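Local atomic coordinates of pancreatic lipase related protein 2 (Equus caballus, PDB entry 1W52), a protein that probably hydrolyses galactolipids and triacylglycerols, releasing fatty acids, as a secreted pancreatic lipase of the alpha/beta-hydrolase superfamily. Residues A[66-76]-A[141-152]. Residues are numbered along the deposited sequence; the frame is centred on the assembly and turned at random.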
loop_
_atom_site.group_PDB
_atom_site.type_symbol
_atom_site.label_atom_id
_atom_site.label_comp_id
_atom_site.label_asym_id
_atom_site.label_seq_id
_atom_site.Cartn_x
_atom_site.Cartn_y
_atom_site.Cartn_z
ATOM N N PHE A 66 -25.462 9.510 -8.856
ATOM C CA PHE A 66 -24.205 9.880 -9.458
ATOM C C PHE A 66 -24.200 11.385 -9.678
ATOM O O PHE A 66 -25.174 11.907 -10.168
ATOM C CB PHE A 66 -24.033 9.143 -10.781
ATOM C CG PHE A 66 -22.818 9.564 -11.573
ATOM C CD1 PHE A 66 -22.916 10.507 -12.567
ATOM C CD2 PHE A 66 -21.597 8.997 -11.340
ATOM C CE1 PHE A 66 -21.814 10.875 -13.284
ATOM C CE2 PHE A 66 -20.494 9.368 -12.078
ATOM C CZ PHE A 66 -20.602 10.300 -13.042
ATOM N N GLN A 67 -23.100 12.054 -9.327
ATOM C CA GLN A 67 -22.950 13.509 -9.422
ATOM C C GLN A 67 -21.828 13.872 -10.391
ATOM O O GLN A 67 -20.655 13.753 -10.062
ATOM C CB GLN A 67 -22.711 14.157 -8.037
ATOM C CG GLN A 67 -21.997 13.306 -6.969
ATOM C CD GLN A 67 -22.522 13.500 -5.511
ATOM O OE1 GLN A 67 -23.727 13.530 -5.290
ATOM N NE2 GLN A 67 -21.609 13.599 -4.529
ATOM N N SER A 68 -22.194 14.337 -11.584
ATOM C CA SER A 68 -21.194 14.675 -12.606
ATOM C C SER A 68 -20.240 15.781 -12.166
ATOM O O SER A 68 -19.198 15.996 -12.773
ATOM C CB SER A 68 -21.874 15.069 -13.917
ATOM O OG SER A 68 -22.333 16.410 -13.827
ATOM N N SER A 69 -20.627 16.480 -11.111
ATOM C CA SER A 69 -19.796 17.514 -10.495
ATOM C C SER A 69 -18.508 16.991 -9.798
ATOM O O SER A 69 -17.491 17.688 -9.764
ATOM C CB SER A 69 -20.641 18.306 -9.493
ATOM O OG SER A 69 -19.844 19.257 -8.797
ATOM N N ARG A 70 -18.559 15.763 -9.274
ATOM C CA ARG A 70 -17.521 15.209 -8.381
ATOM C C ARG A 70 -16.600 14.156 -8.982
ATOM O O ARG A 70 -17.014 13.501 -9.937
ATOM C CB ARG A 70 -18.232 14.537 -7.237
ATOM C CG ARG A 70 -19.171 15.465 -6.553
ATOM C CD ARG A 70 -18.466 16.673 -6.078
ATOM N NE ARG A 70 -19.146 17.317 -4.982
ATOM C CZ ARG A 70 -18.659 18.360 -4.347
ATOM N NH1 ARG A 70 -17.476 18.838 -4.661
ATOM N NH2 ARG A 70 -19.338 18.916 -3.375
ATOM N N LYS A 71 -15.389 13.969 -8.413
ATOM C CA LYS A 71 -14.531 12.793 -8.739
ATOM C C LYS A 71 -15.304 11.471 -8.666
ATOM O O LYS A 71 -16.294 11.390 -7.973
ATOM C CB LYS A 71 -13.364 12.611 -7.751
ATOM C CG LYS A 71 -12.165 13.533 -7.919
ATOM C CD LYS A 71 -10.991 13.159 -6.960
ATOM C CE LYS A 71 -10.230 11.921 -7.440
ATOM N NZ LYS A 71 -9.647 12.000 -8.851
ATOM N N THR A 72 -14.840 10.440 -9.357
ATOM C CA THR A 72 -15.431 9.117 -9.229
ATOM C C THR A 72 -14.382 8.031 -8.971
ATOM O O THR A 72 -13.436 7.843 -9.750
ATOM C CB THR A 72 -16.198 8.790 -10.467
ATOM O OG1 THR A 72 -17.227 9.776 -10.671
ATOM C CG2 THR A 72 -16.891 7.423 -10.348
ATOM N N HIS A 73 -14.543 7.332 -7.855
ATOM C CA HIS A 73 -13.678 6.207 -7.511
ATOM C C HIS A 73 -14.316 4.875 -7.906
ATOM O O HIS A 73 -15.463 4.587 -7.597
ATOM C CB HIS A 73 -13.356 6.230 -6.026
ATOM C CG HIS A 73 -12.737 7.521 -5.591
ATOM N ND1 HIS A 73 -11.472 7.894 -5.965
ATOM C CD2 HIS A 73 -13.217 8.531 -4.828
ATOM C CE1 HIS A 73 -11.192 9.077 -5.446
ATOM N NE2 HIS A 73 -12.233 9.484 -4.746
ATOM N N PHE A 74 -13.544 4.107 -8.655
ATOM C CA PHE A 74 -13.870 2.737 -9.011
ATOM C C PHE A 74 -12.965 1.852 -8.161
ATOM O O PHE A 74 -11.762 2.143 -7.985
ATOM C CB PHE A 74 -13.530 2.519 -10.469
ATOM C CG PHE A 74 -14.597 3.003 -11.443
ATOM C CD1 PHE A 74 -14.332 4.052 -12.365
ATOM C CD2 PHE A 74 -15.829 2.372 -11.510
ATOM C CE1 PHE A 74 -15.264 4.426 -13.286
ATOM C CE2 PHE A 74 -16.765 2.769 -12.442
ATOM C CZ PHE A 74 -16.469 3.788 -13.327
ATOM N N VAL A 75 -13.536 0.775 -7.648
ATOM C CA VAL A 75 -12.790 -0.188 -6.849
ATOM C C VAL A 75 -13.006 -1.584 -7.395
ATOM O O VAL A 75 -14.058 -2.141 -7.246
ATOM C CB VAL A 75 -13.287 -0.134 -5.444
ATOM C CG1 VAL A 75 -12.660 -1.209 -4.628
ATOM C CG2 VAL A 75 -12.953 1.236 -4.860
ATOM N N ILE A 76 -12.010 -2.161 -8.018
ATOM C CA ILE A 76 -12.133 -3.486 -8.636
ATOM C C ILE A 76 -11.378 -4.605 -7.852
ATOM O O ILE A 76 -10.148 -4.523 -7.663
ATOM C CB ILE A 76 -11.551 -3.392 -10.058
ATOM C CG1 ILE A 76 -12.029 -2.104 -10.758
ATOM C CG2 ILE A 76 -11.915 -4.644 -10.849
ATOM C CD1 ILE A 76 -11.301 -1.790 -12.062
ATOM N N LEU A 141 -22.865 12.620 -20.063
ATOM C CA LEU A 141 -22.899 13.792 -19.181
ATOM C C LEU A 141 -21.662 14.652 -19.237
ATOM O O LEU A 141 -21.378 15.355 -18.285
ATOM C CB LEU A 141 -23.119 13.409 -17.724
ATOM C CG LEU A 141 -23.821 12.109 -17.321
ATOM C CD1 LEU A 141 -24.474 12.305 -15.923
ATOM C CD2 LEU A 141 -24.863 11.561 -18.360
ATOM N N SER A 142 -20.945 14.621 -20.354
ATOM C CA SER A 142 -19.651 15.332 -20.507
ATOM C C SER A 142 -18.672 15.152 -19.338
ATOM O O SER A 142 -17.792 16.009 -19.106
ATOM C CB SER A 142 -19.881 16.816 -20.761
ATOM O OG SER A 142 -20.680 16.991 -21.909
ATOM N N TYR A 143 -18.815 14.024 -18.630
ATOM C CA TYR A 143 -17.954 13.687 -17.511
ATOM C C TYR A 143 -16.531 13.461 -17.997
ATOM O O TYR A 143 -16.205 12.489 -18.661
ATOM C CB TYR A 143 -18.479 12.479 -16.749
ATOM C CG TYR A 143 -17.812 12.301 -15.412
ATOM C CD1 TYR A 143 -18.472 12.602 -14.225
ATOM C CD2 TYR A 143 -16.515 11.838 -15.333
ATOM C CE1 TYR A 143 -17.844 12.417 -12.997
ATOM C CE2 TYR A 143 -15.888 11.677 -14.127
ATOM C CZ TYR A 143 -16.542 11.954 -12.967
ATOM O OH TYR A 143 -15.856 11.774 -11.794
ATOM N N ASN A 144 -15.686 14.407 -17.663
ATOM C CA ASN A 144 -14.284 14.320 -17.976
ATOM C C ASN A 144 -13.639 13.021 -17.393
ATOM O O ASN A 144 -13.666 12.779 -16.181
ATOM C CB ASN A 144 -13.647 15.602 -17.424
ATOM C CG ASN A 144 -12.181 15.702 -17.691
ATOM O OD1 ASN A 144 -11.653 15.085 -18.625
ATOM N ND2 ASN A 144 -11.495 16.499 -16.863
ATOM N N PRO A 145 -13.135 12.146 -18.255
ATOM C CA PRO A 145 -12.304 11.028 -17.816
ATOM C C PRO A 145 -11.196 11.328 -16.828
ATOM O O PRO A 145 -10.947 10.430 -16.028
ATOM C CB PRO A 145 -11.736 10.512 -19.137
ATOM C CG PRO A 145 -12.902 10.626 -20.000
ATOM C CD PRO A 145 -13.406 12.041 -19.696
ATOM N N GLU A 146 -10.570 12.502 -16.852
ATOM C CA GLU A 146 -9.505 12.793 -15.880
ATOM C C GLU A 146 -9.997 13.049 -14.438
ATOM O O GLU A 146 -9.207 13.263 -13.553
ATOM C CB GLU A 146 -8.604 13.916 -16.369
ATOM C CG GLU A 146 -8.997 15.277 -15.846
ATOM C CD GLU A 146 -8.119 16.400 -16.372
ATOM O OE1 GLU A 146 -6.875 16.302 -16.218
ATOM O OE2 GLU A 146 -8.672 17.385 -16.919
ATOM N N ASN A 147 -11.299 13.006 -14.228
ATOM C CA ASN A 147 -11.897 12.955 -12.908
ATOM C C ASN A 147 -12.126 11.560 -12.361
ATOM O O ASN A 147 -12.747 11.408 -11.329
ATOM C CB ASN A 147 -13.272 13.619 -12.947
ATOM C CG ASN A 147 -13.196 15.106 -12.853
ATOM O OD1 ASN A 147 -12.452 15.645 -12.041
ATOM N ND2 ASN A 147 -13.963 15.783 -13.676
ATOM N N VAL A 148 -11.646 10.532 -13.043
ATOM C CA VAL A 148 -11.918 9.147 -12.650
ATOM C C VAL A 148 -10.681 8.520 -12.075
ATOM O O VAL A 148 -9.608 8.613 -12.669
ATOM C CB VAL A 148 -12.278 8.294 -13.832
ATOM C CG1 VAL A 148 -12.295 6.800 -13.413
ATOM C CG2 VAL A 148 -13.596 8.725 -14.390
ATOM N N HIS A 149 -10.876 7.858 -10.934
ATOM C CA HIS A 149 -9.844 7.112 -10.206
ATOM C C HIS A 149 -10.239 5.664 -10.133
ATOM O O HIS A 149 -11.302 5.322 -9.547
ATOM C CB HIS A 149 -9.774 7.603 -8.793
ATOM C CG HIS A 149 -8.705 6.958 -7.975
ATOM N ND1 HIS A 149 -8.773 6.880 -6.595
ATOM C CD2 HIS A 149 -7.525 6.402 -8.333
ATOM C CE1 HIS A 149 -7.675 6.310 -6.143
ATOM N NE2 HIS A 149 -6.904 6.002 -7.174
ATOM N N ILE A 150 -9.423 4.807 -10.739
ATOM C CA ILE A 150 -9.688 3.396 -10.612
ATOM C C ILE A 150 -8.731 2.773 -9.656
ATOM O O ILE A 150 -7.546 2.973 -9.770
ATOM C CB ILE A 150 -9.581 2.704 -11.903
ATOM C CG1 ILE A 150 -10.601 3.258 -12.870
ATOM C CG2 ILE A 150 -9.982 1.242 -11.682
ATOM C CD1 ILE A 150 -10.366 2.861 -14.262
ATOM N N ILE A 151 -9.244 2.004 -8.714
ATOM C CA ILE A 151 -8.389 1.358 -7.723
ATOM C C ILE A 151 -8.575 -0.140 -7.861
ATOM O O ILE A 151 -9.660 -0.614 -7.597
ATOM C CB ILE A 151 -8.824 1.757 -6.305
ATOM C CG1 ILE A 151 -9.008 3.257 -6.137
ATOM C CG2 ILE A 151 -7.794 1.313 -5.331
ATOM C CD1 ILE A 151 -9.552 3.642 -4.716
ATOM N N GLY A 152 -7.557 -0.894 -8.235
ATOM C CA GLY A 152 -7.741 -2.333 -8.401
ATOM C C GLY A 152 -6.783 -3.161 -7.550
ATOM O O GLY A 152 -5.609 -2.844 -7.454
#
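The His73 and His149 rings approach through their edges, with their planes at 80°. CG1 of Ile151 lies above one face of the His149 ring, nearer the edge than the centre. At the ring edge, ND1 of His149 is hydrogen-bonded to ND1 of His73 at 3.0 Å, and either may be the donor. The far nitrogens have partners too: His149 NE2 bonds Thr175 and His73 NE2 bonds Glu99.

These residues belong to neighbouring parallel strands, 72-76 and 148-152, in the central sheet of the alpha/beta-hydrolase fold. Gly152 opens the GxSxG sequence that leads to the predicted nucleophile, Ser154. The backbone ladder runs from Thr72 N to Ile76 N; Phe74 N, for instance, bonds His149 O at 2.7 Å.

On the sheet face that carries Phe74, Val148 and Ile150, Phe74 also touches Ile134 of helix 116-141. There the Phe74 ring takes CG1 of Val148 at its edge, 3.6 Å from CD1. CG1 of Ile150 approaches the same ring obliquely. Further along, CD1 of Ile76 packs on CG2 of Ile150.

Before the strands, Tyr143 reaches across to residues 66-72. Its CG is anti to the backbone N (chi1 -166°), which sends the ring toward the Phe66 ring and the Thr72 hydroxyl. The two aromatic planes are inclined at 44°, with Phe66 CZ 3.4 Å from Tyr143 CD1. CD1 of Leu141 sits at the Phe66 edge. Thr72 OG1 donates to Tyr143 OH at 2.7 Å. Asn102 also bonds that threonine hydroxyl. With an alanine here in place of Tyr143, the Thr72 hydroxyl would probably lose its acceptor and a gap would open beside Phe66. The carbonyl oxygen of Arg70 lies 2.8 Å from the same Tyr143 OH.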